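PDB 4G1P: Cys-Gly metallodipeptidase DUG1 from Saccharomyces cerevisiae, which catalyses the zinc- or manganese-dependent hydrolysis of the dipeptide Cys-Gly and serves as the catalytic subunit of the complex that degrades glutathione. Local coordinates for residues K11-L15 / D150-S155; L439-G443 / G464-M468; K25-A31 / D44-F48; K94-Y100 / G192-I198. All blocks are in the same frame, centred on the assembly; numbering follows the deposited sequence.

Interaction 1 of 4, residues K11-L15 / D150-S155; sequences KIDSL and DAFKAS
K11 runs alongside the last turn of helix 135-154 and touches it with its aliphatic stem. CB sits 3.7 Å from the carbonyl oxygen O of A151. CG, set beside the backbone N of K11 by a chi1 of -85°, reaches CB of S155 at 3.7 Å. A bend at chi2 (-50°) then swings CD to within 4.0 Å of CB of A154, and CE ends 3.8 Å from O of A154. NZ lies 4.4 Å from that same O of A154, too far for a bond, although a positive charge near the carbonyl end of a helix is probably favourable. Beside this stem, CG1 of I12 meets CB of A151 at 3.5 Å, while CD1 of L15 approaches CB of A154 at 4.1 Å. Cutting K11 back to an alanine here would remove CG, CD and CE, and would probably uncover CB of S155 and leave A154 only L15 to pack on. Two small alanines thus let helix 5-14 lie close against helix 135-154, whose D150 is tied to S56 and R22; this is plain helix-to-helix packing on the outer layer of the alpha/beta catalytic domain of an M20 peptidase.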
loop_
_atom_site.group_PDB
_atom_site.type_symbol
_atom_site.label_atom_id
_atom_site.label_comp_id
_atom_site.label_asym_id
_atom_site.label_seq_id
_atom_site.Cartn_x
_atom_site.Cartn_y
_atom_site.Cartn_z
ATOM N N LYS A 11 47.101 10.704 3.793
ATOM C CA LYS A 11 46.775 9.363 4.226
ATOM C C LYS A 11 45.321 9.064 3.913
ATOM O O LYS A 11 44.954 7.921 3.688
ATOM C CB LYS A 11 47.076 9.179 5.707
ATOM C CG LYS A 11 48.523 8.801 5.965
ATOM C CD LYS A 11 48.947 7.630 5.091
ATOM C CE LYS A 11 50.466 7.486 5.026
ATOM N NZ LYS A 11 50.874 6.159 4.468
ATOM N N ILE A 12 44.496 10.106 3.887
ATOM C CA ILE A 12 43.085 9.936 3.591
ATOM C C ILE A 12 42.918 9.462 2.149
ATOM O O ILE A 12 42.078 8.613 1.855
ATOM C CB ILE A 12 42.300 11.227 3.836
ATOM C CG1 ILE A 12 42.113 11.446 5.337
ATOM C CG2 ILE A 12 40.957 11.174 3.139
ATOM C CD1 ILE A 12 41.407 12.740 5.696
ATOM N N ASP A 13 43.745 10.001 1.260
ATOM C CA ASP A 13 43.782 9.545 -0.118
ATOM C C ASP A 13 44.303 8.109 -0.223
ATOM O O ASP A 13 43.715 7.281 -0.917
ATOM C CB ASP A 13 44.635 10.484 -0.966
ATOM C CG ASP A 13 43.953 11.811 -1.235
ATOM O OD1 ASP A 13 42.708 11.881 -1.120
ATOM O OD2 ASP A 13 44.662 12.781 -1.585
ATOM N N SER A 14 45.386 7.811 0.483
ATOM C CA SER A 14 46.035 6.509 0.369
ATOM C C SER A 14 45.170 5.390 0.905
ATOM O O SER A 14 45.270 4.256 0.454
ATOM C CB SER A 14 47.353 6.492 1.148
ATOM O OG SER A 14 48.196 7.542 0.729
ATOM N N LEU A 15 44.349 5.709 1.896
ATOM C CA LEU A 15 43.589 4.700 2.595
ATOM C C LEU A 15 42.203 4.474 1.971
ATOM O O LEU A 15 41.414 3.690 2.486
ATOM C CB LEU A 15 43.463 5.068 4.066
ATOM C CG LEU A 15 44.719 5.029 4.933
ATOM C CD1 LEU A 15 44.351 5.307 6.385
ATOM C CD2 LEU A 15 45.423 3.692 4.803
ATOM N N ASP A 150 41.656 6.771 11.647
ATOM C CA ASP A 150 42.656 5.926 11.034
ATOM C C ASP A 150 43.723 6.746 10.321
ATOM O O ASP A 150 44.899 6.404 10.354
ATOM C CB ASP A 150 42.012 4.949 10.054
ATOM C CG ASP A 150 41.339 3.799 10.750
ATOM O OD1 ASP A 150 41.617 3.599 11.952
ATOM O OD2 ASP A 150 40.539 3.093 10.098
ATOM N N ALA A 151 43.310 7.823 9.669
ATOM C CA ALA A 151 44.239 8.574 8.847
ATOM C C ALA A 151 45.258 9.305 9.714
ATOM O O ALA A 151 46.441 9.326 9.386
ATOM C CB ALA A 151 43.497 9.542 7.955
ATOM N N PHE A 152 44.796 9.906 10.809
ATOM C CA PHE A 152 45.696 10.487 11.794
ATOM C C PHE A 152 46.688 9.420 12.245
ATOM O O PHE A 152 47.894 9.671 12.338
ATOM C CB PHE A 152 44.923 11.053 13.001
ATOM C CG PHE A 152 44.437 12.462 12.807
ATOM C CD1 PHE A 152 43.192 12.712 12.247
ATOM C CD2 PHE A 152 45.236 13.538 13.158
ATOM C CE1 PHE A 152 42.743 14.015 12.052
ATOM C CE2 PHE A 152 44.800 14.845 12.963
ATOM C CZ PHE A 152 43.551 15.084 12.411
ATOM N N LYS A 153 46.178 8.220 12.497
ATOM C CA LYS A 153 47.025 7.137 12.970
ATOM C C LYS A 153 48.100 6.781 11.943
ATOM O O LYS A 153 49.281 6.749 12.266
ATOM C CB LYS A 153 46.185 5.917 13.335
ATOM C CG LYS A 153 46.401 5.425 14.758
ATOM C CD LYS A 153 45.117 4.846 15.356
ATOM C CE LYS A 153 44.472 3.851 14.394
ATOM N NZ LYS A 153 43.030 3.584 14.697
ATOM N N ALA A 154 47.695 6.550 10.702
ATOM C CA ALA A 154 48.625 6.157 9.641
ATOM C C ALA A 154 49.621 7.256 9.279
ATOM O O ALA A 154 50.698 6.976 8.758
ATOM C CB ALA A 154 47.867 5.725 8.399
ATOM N N SER A 155 49.249 8.503 9.535
ATOM C CA SER A 155 50.100 9.628 9.193
ATOM C C SER A 155 51.076 9.940 10.328
ATOM O O SER A 155 51.916 10.824 10.197
ATOM C CB SER A 155 49.249 10.860 8.899
ATOM O OG SER A 155 48.682 11.381 10.092
#

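Interaction 2 of 4, residues L439-G443 / G464-M468; sequences LLPMG and GMKTM
The loop that leaves strand 437-439 of the central sheet presses L440 and M442 onto helix 458-477, joining sheet and helix inside the alpha/beta catalytic domain. In M442 a chi1 of 173° sends CG away from the backbone N, and a turn at chi3 (-88°) brings the methyl CE over the backbone of G464, 3.6 Å from CA of that glycine. G464 has no side chain here, and CE lies directly against its main chain. The same CE also lies 3.8 Å from N of M465 and 4.3 Å from CE of M468. L440 divides its two branches between neighbouring helix residues: CD1 rests on CG of M468 at 3.8 Å, and CD2 meets CG2 of T467 at 4.0 Å. T467 presents its methyl to the loop while OG1 bonds back to O of G463. The loop carbonyls find polar partners beyond the contact, L440 O in S199 OG and M442 O in N460 ND2. S144, on helix 135-154, touches the side chains of both M442 and M468. A zinc ion lies about 10 Å from the side chain of M442. Across this buried contact the chemistry is methyl and methylene against methyl and backbone, so shape rather than bond direction holds the two segments together.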
loop_
_atom_site.group_PDB
_atom_site.type_symbol
_atom_site.label_atom_id
_atom_site.label_comp_id
_atom_site.label_asym_id
_atom_site.label_seq_id
_atom_site.Cartn_x
_atom_site.Cartn_y
_atom_site.Cartn_z
ATOM N N LEU A 439 26.400 21.178 12.607
ATOM C CA LEU A 439 26.044 20.211 11.571
ATOM C C LEU A 439 26.955 20.325 10.357
ATOM O O LEU A 439 26.997 21.361 9.704
ATOM C CB LEU A 439 24.600 20.390 11.134
ATOM C CG LEU A 439 23.562 20.321 12.234
ATOM C CD1 LEU A 439 22.211 20.336 11.593
ATOM C CD2 LEU A 439 23.757 19.081 13.067
ATOM N N LEU A 440 27.659 19.240 10.049
ATOM C CA LEU A 440 28.675 19.218 8.994
ATOM C C LEU A 440 28.279 18.248 7.893
ATOM O O LEU A 440 28.719 17.098 7.885
ATOM C CB LEU A 440 30.011 18.745 9.573
ATOM C CG LEU A 440 31.337 19.326 9.083
ATOM C CD1 LEU A 440 32.467 18.396 9.444
ATOM C CD2 LEU A 440 31.338 19.639 7.600
ATOM N N PRO A 441 27.465 18.714 6.948
ATOM C CA PRO A 441 26.963 17.871 5.854
ATOM C C PRO A 441 28.085 17.253 5.032
ATOM O O PRO A 441 29.027 17.929 4.639
ATOM C CB PRO A 441 26.188 18.856 4.979
ATOM C CG PRO A 441 26.825 20.177 5.253
ATOM C CD PRO A 441 27.179 20.140 6.728
ATOM N N MET A 442 27.988 15.963 4.765
ATOM C CA MET A 442 28.946 15.362 3.868
ATOM C C MET A 442 28.476 15.485 2.436
ATOM O O MET A 442 29.181 16.042 1.592
ATOM C CB MET A 442 29.179 13.899 4.204
ATOM C CG MET A 442 30.049 13.188 3.189
ATOM S SD MET A 442 30.837 11.775 3.940
ATOM C CE MET A 442 32.338 12.513 4.599
ATOM N N GLY A 443 27.285 14.966 2.160
ATOM C CA GLY A 443 26.839 14.833 0.787
ATOM C C GLY A 443 26.134 16.021 0.153
ATOM O O GLY A 443 26.007 17.102 0.749
ATOM N N GLY A 464 34.756 15.477 2.474
ATOM C CA GLY A 464 34.119 15.554 3.773
ATOM C C GLY A 464 35.005 15.004 4.873
ATOM O O GLY A 464 34.960 15.466 6.018
ATOM N N MET A 465 35.812 14.005 4.536
ATOM C CA MET A 465 36.694 13.405 5.527
ATOM C C MET A 465 37.806 14.372 5.885
ATOM O O MET A 465 38.099 14.603 7.066
ATOM C CB MET A 465 37.281 12.097 5.011
ATOM C CG MET A 465 36.406 10.887 5.302
ATOM S SD MET A 465 37.140 9.329 4.751
ATOM C CE MET A 465 36.952 9.481 2.971
ATOM N N LYS A 466 38.418 14.936 4.848
ATOM C CA LYS A 466 39.458 15.927 5.015
ATOM C C LYS A 466 38.879 17.126 5.742
ATOM O O LYS A 466 39.556 17.724 6.571
ATOM C CB LYS A 466 40.032 16.325 3.658
ATOM C CG LYS A 466 40.742 15.175 2.950
ATOM C CD LYS A 466 41.184 15.547 1.547
ATOM C CE LYS A 466 42.106 14.485 0.946
ATOM N NZ LYS A 466 42.617 14.859 -0.400
ATOM N N THR A 467 37.621 17.463 5.461
ATOM C CA THR A 467 37.002 18.588 6.153
ATOM C C THR A 467 36.769 18.259 7.630
ATOM O O THR A 467 36.968 19.100 8.515
ATOM C CB THR A 467 35.692 19.058 5.476
ATOM O OG1 THR A 467 35.984 19.562 4.172
ATOM C CG2 THR A 467 35.034 20.178 6.279
ATOM N N MET A 468 36.372 17.026 7.899
ATOM C CA MET A 468 36.230 16.591 9.276
ATOM C C MET A 468 37.584 16.630 9.992
ATOM O O MET A 468 37.675 17.007 11.163
ATOM C CB MET A 468 35.653 15.173 9.335
ATOM C CG MET A 468 34.206 15.018 8.907
ATOM S SD MET A 468 33.833 13.246 8.885
ATOM C CE MET A 468 32.037 13.193 8.859
#

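Interaction 3 of 4, residues K25-A31 / D44-F48; sequences KAIQIPA and DKAKF
NZ of K45 is gripped by O of Y103, OG1 of T139 and a water, and its stem lies against A26 at the close of helix 16-28. Helices 16-28 and 39-55 pack together in the catalytic domain of this M20 peptidase, close to the active site. The water accepts from NZ of K45 at 2.8 Å and donates to O of I29 at 2.6 Å, bridging helix 39-55 to the turn that follows helix 16-28. The K45 chain bends at chi2 and chi4, which lays CE 3.4 Å from O of A26. Three polar partners are consistent with a charged lysine held in a buried place. An inverse gamma turn centred on P30 carries the chain to A31, whose CB packs on CB of K45 at 3.7 Å; the side chain of D104, probably an active-site residue, lies close to that of A31. F48 extends its ring obliquely toward the other helix, with CZ 3.6 Å from CB of K25 and CE2 3.6 Å from CB of A26. With an alanine here the ring would be gone, and K25 CB and A26 CB would probably lose the surface they pack on, opening a gap between the helices. I29 splits its branches along helix 39-55: CD1 meets CB of F48 at 3.9 Å, and CG2 meets CB of D44 at 3.9 Å.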
loop_
_atom_site.group_PDB
_atom_site.type_symbol
_atom_site.label_atom_id
_atom_site.label_comp_id
_atom_site.label_asym_id
_atom_site.label_seq_id
_atom_site.Cartn_x
_atom_site.Cartn_y
_atom_site.Cartn_z
ATOM N N LYS A 25 31.178 -3.364 3.377
ATOM C CA LYS A 25 30.687 -4.365 4.316
ATOM C C LYS A 25 29.489 -3.839 5.076
ATOM O O LYS A 25 28.479 -4.535 5.226
ATOM C CB LYS A 25 31.774 -4.764 5.306
ATOM C CG LYS A 25 32.824 -5.689 4.730
ATOM C CD LYS A 25 34.083 -5.713 5.588
ATOM C CE LYS A 25 35.160 -6.556 4.942
ATOM N NZ LYS A 25 35.015 -6.483 3.457
ATOM N N ALA A 26 29.617 -2.600 5.540
ATOM C CA ALA A 26 28.572 -1.913 6.281
ATOM C C ALA A 26 27.270 -1.799 5.485
ATOM O O ALA A 26 26.191 -2.120 5.973
ATOM C CB ALA A 26 29.062 -0.530 6.691
ATOM N N ILE A 27 27.392 -1.331 4.253
ATOM C CA ILE A 27 26.251 -1.117 3.390
ATOM C C ILE A 27 25.565 -2.454 3.081
ATOM O O ILE A 27 24.368 -2.499 2.818
ATOM C CB ILE A 27 26.709 -0.377 2.104
ATOM C CG1 ILE A 27 27.136 1.051 2.449
ATOM C CG2 ILE A 27 25.639 -0.365 1.035
ATOM C CD1 ILE A 27 26.081 1.836 3.191
ATOM N N GLN A 28 26.314 -3.551 3.150
ATOM C CA GLN A 28 25.760 -4.861 2.799
ATOM C C GLN A 28 24.855 -5.439 3.876
ATOM O O GLN A 28 24.022 -6.283 3.599
ATOM C CB GLN A 28 26.864 -5.860 2.491
ATOM C CG GLN A 28 26.818 -6.374 1.080
ATOM C CD GLN A 28 28.219 -6.616 0.517
ATOM O OE1 GLN A 28 28.563 -6.143 -0.589
ATOM N NE2 GLN A 28 29.042 -7.351 1.281
ATOM N N ILE A 29 25.034 -5.002 5.113
ATOM C CA ILE A 29 24.147 -5.437 6.174
ATOM C C ILE A 29 22.937 -4.512 6.194
ATOM O O ILE A 29 23.054 -3.341 6.552
ATOM C CB ILE A 29 24.847 -5.382 7.516
ATOM C CG1 ILE A 29 26.225 -6.027 7.411
ATOM C CG2 ILE A 29 23.996 -6.038 8.571
ATOM C CD1 ILE A 29 27.085 -5.802 8.629
ATOM N N PRO A 30 21.768 -5.028 5.798
ATOM C CA PRO A 30 20.589 -4.172 5.656
ATOM C C PRO A 30 19.907 -3.836 6.984
ATOM O O PRO A 30 18.830 -4.350 7.258
ATOM C CB PRO A 30 19.659 -5.017 4.784
ATOM C CG PRO A 30 20.032 -6.414 5.101
ATOM C CD PRO A 30 21.501 -6.415 5.384
ATOM N N ALA A 31 20.527 -2.969 7.778
ATOM C CA ALA A 31 19.979 -2.515 9.056
ATOM C C ALA A 31 18.724 -1.654 8.886
ATOM O O ALA A 31 18.727 -0.465 9.214
ATOM C CB ALA A 31 21.038 -1.718 9.804
ATOM N N ASP A 44 23.606 -6.909 13.621
ATOM C CA ASP A 44 24.873 -7.261 12.975
ATOM C C ASP A 44 25.611 -6.010 12.538
ATOM O O ASP A 44 26.837 -5.950 12.598
ATOM C CB ASP A 44 24.662 -8.145 11.750
ATOM C CG ASP A 44 24.060 -9.491 12.090
ATOM O OD1 ASP A 44 24.072 -9.870 13.275
ATOM O OD2 ASP A 44 23.580 -10.168 11.161
ATOM N N LYS A 45 24.842 -5.022 12.086
ATOM C CA LYS A 45 25.384 -3.746 11.667
ATOM C C LYS A 45 26.061 -3.078 12.857
ATOM O O LYS A 45 27.198 -2.630 12.754
ATOM C CB LYS A 45 24.261 -2.878 11.101
ATOM C CG LYS A 45 24.664 -1.504 10.604
ATOM C CD LYS A 45 25.284 -1.560 9.237
ATOM C CE LYS A 45 25.660 -0.169 8.725
ATOM N NZ LYS A 45 24.538 0.549 8.083
ATOM N N ALA A 46 25.369 -3.043 13.994
ATOM C CA ALA A 46 25.934 -2.458 15.215
ATOM C C ALA A 46 27.187 -3.209 15.628
ATOM O O ALA A 46 28.165 -2.618 16.085
ATOM C CB ALA A 46 24.922 -2.488 16.351
ATOM N N LYS A 47 27.143 -4.520 15.458
ATOM C CA LYS A 47 28.241 -5.366 15.851
ATOM C C LYS A 47 29.425 -5.049 14.959
ATOM O O LYS A 47 30.546 -4.876 15.443
ATOM C CB LYS A 47 27.848 -6.850 15.751
ATOM C CG LYS A 47 28.800 -7.792 16.476
ATOM C CD LYS A 47 28.665 -9.211 15.965
ATOM C CE LYS A 47 29.077 -9.322 14.489
ATOM N NZ LYS A 47 28.625 -10.605 13.840
ATOM N N PHE A 48 29.164 -4.952 13.658
ATOM C CA PHE A 48 30.208 -4.651 12.692
ATOM C C PHE A 48 30.893 -3.331 13.012
ATOM O O PHE A 48 32.112 -3.235 12.966
ATOM C CB PHE A 48 29.637 -4.587 11.282
ATOM C CG PHE A 48 30.605 -4.059 10.264
ATOM C CD1 PHE A 48 31.695 -4.818 9.865
ATOM C CD2 PHE A 48 30.436 -2.799 9.713
ATOM C CE1 PHE A 48 32.606 -4.330 8.924
ATOM C CE2 PHE A 48 31.333 -2.303 8.774
ATOM C CZ PHE A 48 32.427 -3.073 8.381
HETATM O O HOH W 1 22.941 -0.791 6.261
#

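Interaction 4 of 4, residues K94-Y100 / G192-I198; sequences KKTVLVY and GVDAVCI
The ring of Y100 leans obliquely on I198, CD1 of the tyrosine lying 3.8 Å from CG1 of the isoleucine, while its OH bonds to OE2 of E168 and its other neighbours include E171, I423 and I425. The two residues stand near the C-terminal ends of adjacent parallel strands in the central sheet of the catalytic domain, beside the zinc site: the side chain of I198 is about 4 Å from that of D200, a zinc ligand. The other flat group, the carboxylate of D194, works at the opposite end of the pair. Its OD2 takes the N-H of T96 at 2.8 Å on the anti side, 22° out of the carboxylate plane, and N of D194 returns a bond to O of T96 at 2.9 Å, so the aspartate binds both backbone polar groups of the threonine. Between the ends, N of L98 donates to O of A195 at 2.9 Å, and N of C197 to O of L98 at 2.9 Å. V97, A195 and C197 face Y471 and Y475 of helix 458-477. On the other face L98 brings its CB 3.9 Å from CG2 of V196, and L433 of helix 426-433 covers both. A water at the start of the strands lies 2.8 Å from OD2 of D194, with OG1 of T96 and O of G192 also within hydrogen-bonding distance.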
loop_
_atom_site.group_PDB
_atom_site.type_symbol
_atom_site.label_atom_id
_atom_site.label_comp_id
_atom_site.label_asym_id
_atom_site.label_seq_id
_atom_site.Cartn_x
_atom_site.Cartn_y
_atom_site.Cartn_z
ATOM N N LYS A 94 43.061 17.932 26.395
ATOM C CA LYS A 94 42.455 18.144 25.094
ATOM C C LYS A 94 40.960 18.370 25.222
ATOM O O LYS A 94 40.335 17.923 26.186
ATOM C CB LYS A 94 42.745 16.967 24.168
ATOM C CG LYS A 94 44.208 16.840 23.776
ATOM C CD LYS A 94 44.352 16.018 22.501
ATOM C CE LYS A 94 45.792 15.922 22.038
ATOM N NZ LYS A 94 46.437 14.717 22.597
ATOM N N LYS A 95 40.383 19.081 24.262
ATOM C CA LYS A 95 38.936 19.200 24.210
ATOM C C LYS A 95 38.286 17.851 23.846
ATOM O O LYS A 95 38.896 16.989 23.203
ATOM C CB LYS A 95 38.529 20.285 23.218
ATOM C CG LYS A 95 39.004 21.659 23.610
ATOM C CD LYS A 95 38.832 22.640 22.460
ATOM C CE LYS A 95 39.395 24.023 22.796
ATOM N NZ LYS A 95 39.247 24.999 21.674
ATOM N N THR A 96 37.049 17.664 24.269
ATOM C CA THR A 96 36.330 16.452 23.920
ATOM C C THR A 96 35.190 16.728 22.943
ATOM O O THR A 96 34.277 17.486 23.253
ATOM C CB THR A 96 35.783 15.778 25.165
ATOM O OG1 THR A 96 36.881 15.356 25.976
ATOM C CG2 THR A 96 34.947 14.575 24.787
ATOM N N VAL A 97 35.251 16.136 21.758
ATOM C CA VAL A 97 34.153 16.280 20.808
ATOM C C VAL A 97 33.316 15.005 20.719
ATOM O O VAL A 97 33.838 13.915 20.494
ATOM C CB VAL A 97 34.643 16.649 19.401
ATOM C CG1 VAL A 97 33.461 16.819 18.468
ATOM C CG2 VAL A 97 35.452 17.919 19.448
ATOM N N LEU A 98 32.014 15.152 20.922
ATOM C CA LEU A 98 31.092 14.040 20.743
ATOM C C LEU A 98 30.558 14.086 19.321
ATOM O O LEU A 98 30.049 15.130 18.868
ATOM C CB LEU A 98 29.944 14.120 21.750
ATOM C CG LEU A 98 28.780 13.137 21.577
ATOM C CD1 LEU A 98 29.307 11.745 21.446
ATOM C CD2 LEU A 98 27.853 13.190 22.760
ATOM N N VAL A 99 30.700 12.969 18.608
ATOM C CA VAL A 99 30.079 12.848 17.293
ATOM C C VAL A 99 28.938 11.850 17.319
ATOM O O VAL A 99 29.053 10.763 17.888
ATOM C CB VAL A 99 31.087 12.493 16.168
ATOM C CG1 VAL A 99 32.082 13.619 15.985
ATOM C CG2 VAL A 99 31.801 11.176 16.456
ATOM N N TYR A 100 27.832 12.244 16.699
ATOM C CA TYR A 100 26.637 11.416 16.601
ATOM C C TYR A 100 26.298 11.130 15.146
ATOM O O TYR A 100 26.476 11.994 14.271
ATOM C CB TYR A 100 25.465 12.139 17.245
ATOM C CG TYR A 100 24.104 11.665 16.788
ATOM C CD1 TYR A 100 23.506 12.184 15.637
ATOM C CD2 TYR A 100 23.401 10.724 17.523
ATOM C CE1 TYR A 100 22.278 11.749 15.219
ATOM C CE2 TYR A 100 22.162 10.297 17.122
ATOM C CZ TYR A 100 21.605 10.810 15.971
ATOM O OH TYR A 100 20.370 10.380 15.580
ATOM N N GLY A 192 32.315 14.993 30.239
ATOM C CA GLY A 192 33.361 15.928 29.867
ATOM C C GLY A 192 33.240 16.592 28.505
ATOM O O GLY A 192 34.151 17.307 28.079
ATOM N N VAL A 193 32.117 16.369 27.828
ATOM C CA VAL A 193 31.964 16.802 26.446
ATOM C C VAL A 193 32.026 18.320 26.303
ATOM O O VAL A 193 31.384 19.045 27.058
ATOM C CB VAL A 193 30.655 16.264 25.832
ATOM C CG1 VAL A 193 30.463 16.825 24.454
ATOM C CG2 VAL A 193 30.679 14.746 25.781
ATOM N N ASP A 194 32.802 18.797 25.336
ATOM C CA ASP A 194 32.923 20.231 25.107
ATOM C C ASP A 194 32.144 20.725 23.894
ATOM O O ASP A 194 31.958 21.930 23.708
ATOM C CB ASP A 194 34.394 20.622 24.968
ATOM C CG ASP A 194 35.186 20.288 26.196
ATOM O OD1 ASP A 194 34.749 20.676 27.297
ATOM O OD2 ASP A 194 36.223 19.609 26.066
ATOM N N ALA A 195 31.691 19.796 23.066
ATOM C CA ALA A 195 31.105 20.169 21.794
ATOM C C ALA A 195 30.548 18.931 21.149
ATOM O O ALA A 195 31.018 17.824 21.411
ATOM C CB ALA A 195 32.152 20.810 20.887
ATOM N N VAL A 196 29.541 19.128 20.309
ATOM C CA VAL A 196 28.935 18.040 19.576
ATOM C C VAL A 196 28.914 18.363 18.088
ATOM O O VAL A 196 28.508 19.460 17.683
ATOM C CB VAL A 196 27.523 17.755 20.082
ATOM C CG1 VAL A 196 26.797 16.783 19.144
ATOM C CG2 VAL A 196 27.583 17.212 21.499
ATOM N N CYS A 197 29.378 17.406 17.283
ATOM C CA CYS A 197 29.301 17.510 15.835
ATOM C C CYS A 197 28.435 16.397 15.235
ATOM O O CYS A 197 28.503 15.236 15.659
ATOM C CB CYS A 197 30.688 17.452 15.215
ATOM S SG CYS A 197 30.604 17.877 13.490
ATOM N N ILE A 198 27.619 16.752 14.250
ATOM C CA ILE A 198 26.765 15.780 13.588
ATOM C C ILE A 198 26.923 15.915 12.092
ATOM O O ILE A 198 26.824 17.021 11.552
ATOM C CB ILE A 198 25.287 16.002 13.928
ATOM C CG1 ILE A 198 25.008 15.654 15.381
ATOM C CG2 ILE A 198 24.400 15.148 13.041
ATOM C CD1 ILE A 198 23.593 16.022 15.821
HETATM O O HOH W 2 37.313 17.876 27.967
#

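In the fold
The four contacts tie together the layers of the catalytic domain. Interaction 4 lies within its central sheet, and interaction 2 starts from the next strand, 437-439; their centres are 15 Å apart and they touch where L440 N probably bonds to I198 O. Interaction 2 reaches helix 458-477, which meets interaction 1, 16 Å away, through the D13–K466 salt bridge. Interaction 3, centred 22 to 25 Å from the others and touching none, joins helices 16-28 and 39-55. Along the chain it is nested within the loop closed by interaction 1, interactions 1 and 4 cross, and interaction 2 comes last, so segments far apart in the sequence meet in one domain, with interaction 3 near the zinc site.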